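Local coordinates for uncharacterized protein (Borrelia turicatae, PDB 5VJ4) that is of unknown function but, as a putative surface protein of a relapsing fever spirochete, probably binds lipid and is differentially regulated between tick and mammal, at residues N271-V275 / Y276-R280. Numbering follows the deposited sequence.
Sequences NSVGV and YYVVR
The carbonyl O of Val-275 takes the N-H of Val-279 at 2.9 Å, a nearly straight bond (175°) whose donor is tilted from the carbonyl plane, and it continues the i to i+4 pattern of helix 263-301 beyond a kink. One residue earlier, Val-278 N gives its hydrogen to Gly-274 O at 3.0 Å, in the carbonyl plane though more bent; this is the first such bond to link 271-275 with 276-280. The break itself lies at Gly-274, whose backbone is far from helical, with a positive phi (89°) of the kind glycine adopts readily. In keeping with this, the short axes of 271-275 and 276-280 differ by 69°, a worked example of how a long helix can change direction at a glycine.

Side chains follow the restored turn. Val-275 turns CG1 away from its own N, beside its carbonyl carbon, and this methyl meets Val-279 CG1 at 3.9 Å, the two valines crossing at a slant. The carbonyl O of Val-273 lies near the plane of the Tyr-277 ring, at its edge. Trp-240 also touches Val-275, and Leu-192 of helix 176-201 touches both Tyr-276 and Val-279, so neighbours from the same chain cover part of the bend. The second subunit also reaches it: Tyr-277 meets Tyr-277 of that subunit ring to ring, and its hydroxyl is hydrogen-bonded to the carbonyl O of Phe-339 there. Within the chain, Tyr-276 CD2 sits 3.4 Å above the plane of the Tyr-277 ring, displaced toward the rim.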
loop_
_atom_site.group_PDB
_atom_site.type_symbol
_atom_site.label_atom_id
_atom_site.label_comp_id
_atom_site.label_asym_id
_atom_site.label_seq_id
_atom_site.Cartn_x
_atom_site.Cartn_y
_atom_site.Cartn_z
ATOM N N ASN A 271 -3.076 -7.807 -7.761
ATOM C CA ASN A 271 -2.150 -7.246 -8.700
ATOM C C ASN A 271 -1.962 -5.761 -8.578
ATOM O O ASN A 271 -0.876 -5.246 -8.853
ATOM C CB ASN A 271 -2.438 -7.672 -10.128
ATOM C CG ASN A 271 -1.605 -8.906 -10.523
ATOM O OD1 ASN A 271 -0.531 -8.767 -11.108
ATOM N ND2 ASN A 271 -2.067 -10.112 -10.145
ATOM N N SER A 272 -2.990 -5.061 -8.127
ATOM C CA SER A 272 -2.850 -3.609 -8.059
ATOM C C SER A 272 -1.925 -3.265 -6.896
ATOM O O SER A 272 -1.010 -2.419 -6.982
ATOM C CB SER A 272 -4.202 -2.950 -7.875
ATOM O OG SER A 272 -5.174 -3.570 -8.686
ATOM N N VAL A 273 -2.162 -3.984 -5.818
ATOM C CA VAL A 273 -1.504 -3.749 -4.563
ATOM C C VAL A 273 -0.041 -4.220 -4.616
ATOM O O VAL A 273 0.834 -3.596 -4.031
ATOM C CB VAL A 273 -2.332 -4.476 -3.490
ATOM C CG1 VAL A 273 -1.478 -5.150 -2.452
ATOM C CG2 VAL A 273 -3.329 -3.517 -2.896
ATOM N N GLY A 274 0.226 -5.310 -5.331
ATOM C CA GLY A 274 1.584 -5.812 -5.456
ATOM C C GLY A 274 2.001 -6.795 -4.375
ATOM O O GLY A 274 1.369 -6.940 -3.317
ATOM N N VAL A 275 3.091 -7.480 -4.657
ATOM C CA VAL A 275 3.553 -8.525 -3.771
ATOM C C VAL A 275 3.837 -8.065 -2.346
ATOM O O VAL A 275 3.578 -8.800 -1.404
ATOM C CB VAL A 275 4.824 -9.122 -4.321
ATOM C CG1 VAL A 275 5.369 -10.155 -3.364
ATOM C CG2 VAL A 275 4.546 -9.724 -5.688
ATOM N N TYR A 276 4.406 -6.876 -2.201
ATOM C CA TYR A 276 4.716 -6.341 -0.899
ATOM C C TYR A 276 3.479 -6.342 -0.013
ATOM O O TYR A 276 3.524 -6.895 1.088
ATOM C CB TYR A 276 5.230 -4.945 -1.077
ATOM C CG TYR A 276 5.600 -4.200 0.163
ATOM C CD1 TYR A 276 6.823 -4.399 0.756
ATOM C CD2 TYR A 276 4.760 -3.230 0.701
ATOM C CE1 TYR A 276 7.209 -3.669 1.865
ATOM C CE2 TYR A 276 5.131 -2.499 1.818
ATOM C CZ TYR A 276 6.364 -2.720 2.384
ATOM O OH TYR A 276 6.740 -2.019 3.494
ATOM N N TYR A 277 2.376 -5.756 -0.477
ATOM C CA TYR A 277 1.156 -5.796 0.363
ATOM C C TYR A 277 0.485 -7.150 0.425
ATOM O O TYR A 277 -0.145 -7.457 1.421
ATOM C CB TYR A 277 0.135 -4.739 -0.003
ATOM C CG TYR A 277 0.700 -3.396 0.222
ATOM C CD1 TYR A 277 1.469 -2.767 -0.759
ATOM C CD2 TYR A 277 0.542 -2.773 1.443
ATOM C CE1 TYR A 277 2.051 -1.539 -0.526
ATOM C CE2 TYR A 277 1.123 -1.556 1.689
ATOM C CZ TYR A 277 1.884 -0.947 0.707
ATOM O OH TYR A 277 2.467 0.276 0.944
ATOM N N VAL A 278 0.633 -7.952 -0.624
ATOM C CA VAL A 278 -0.022 -9.212 -0.630
ATOM C C VAL A 278 0.593 -10.092 0.441
ATOM O O VAL A 278 -0.129 -10.679 1.230
ATOM C CB VAL A 278 0.025 -9.912 -1.988
ATOM C CG1 VAL A 278 -0.395 -11.376 -1.839
ATOM C CG2 VAL A 278 -0.922 -9.233 -2.942
ATOM N N VAL A 279 1.914 -10.190 0.481
ATOM C CA VAL A 279 2.523 -11.100 1.459
ATOM C C VAL A 279 2.267 -10.656 2.893
ATOM O O VAL A 279 2.036 -11.475 3.758
ATOM C CB VAL A 279 4.010 -11.376 1.227
ATOM C CG1 VAL A 279 4.200 -11.993 -0.138
ATOM C CG2 VAL A 279 4.855 -10.135 1.353
ATOM N N ARG A 280 2.249 -9.359 3.140
ATOM C CA ARG A 280 1.968 -8.928 4.479
ATOM C C ARG A 280 0.548 -9.297 4.933
ATOM O O ARG A 280 0.346 -9.727 6.054
ATOM C CB ARG A 280 2.224 -7.461 4.619
ATOM C CG ARG A 280 2.179 -7.051 6.050
ATOM C CD ARG A 280 2.646 -5.633 6.214
ATOM N NE ARG A 280 2.648 -5.316 7.642
ATOM C CZ ARG A 280 1.627 -4.752 8.278
ATOM N NH1 ARG A 280 1.730 -4.506 9.567
ATOM N NH2 ARG A 280 0.508 -4.427 7.621
#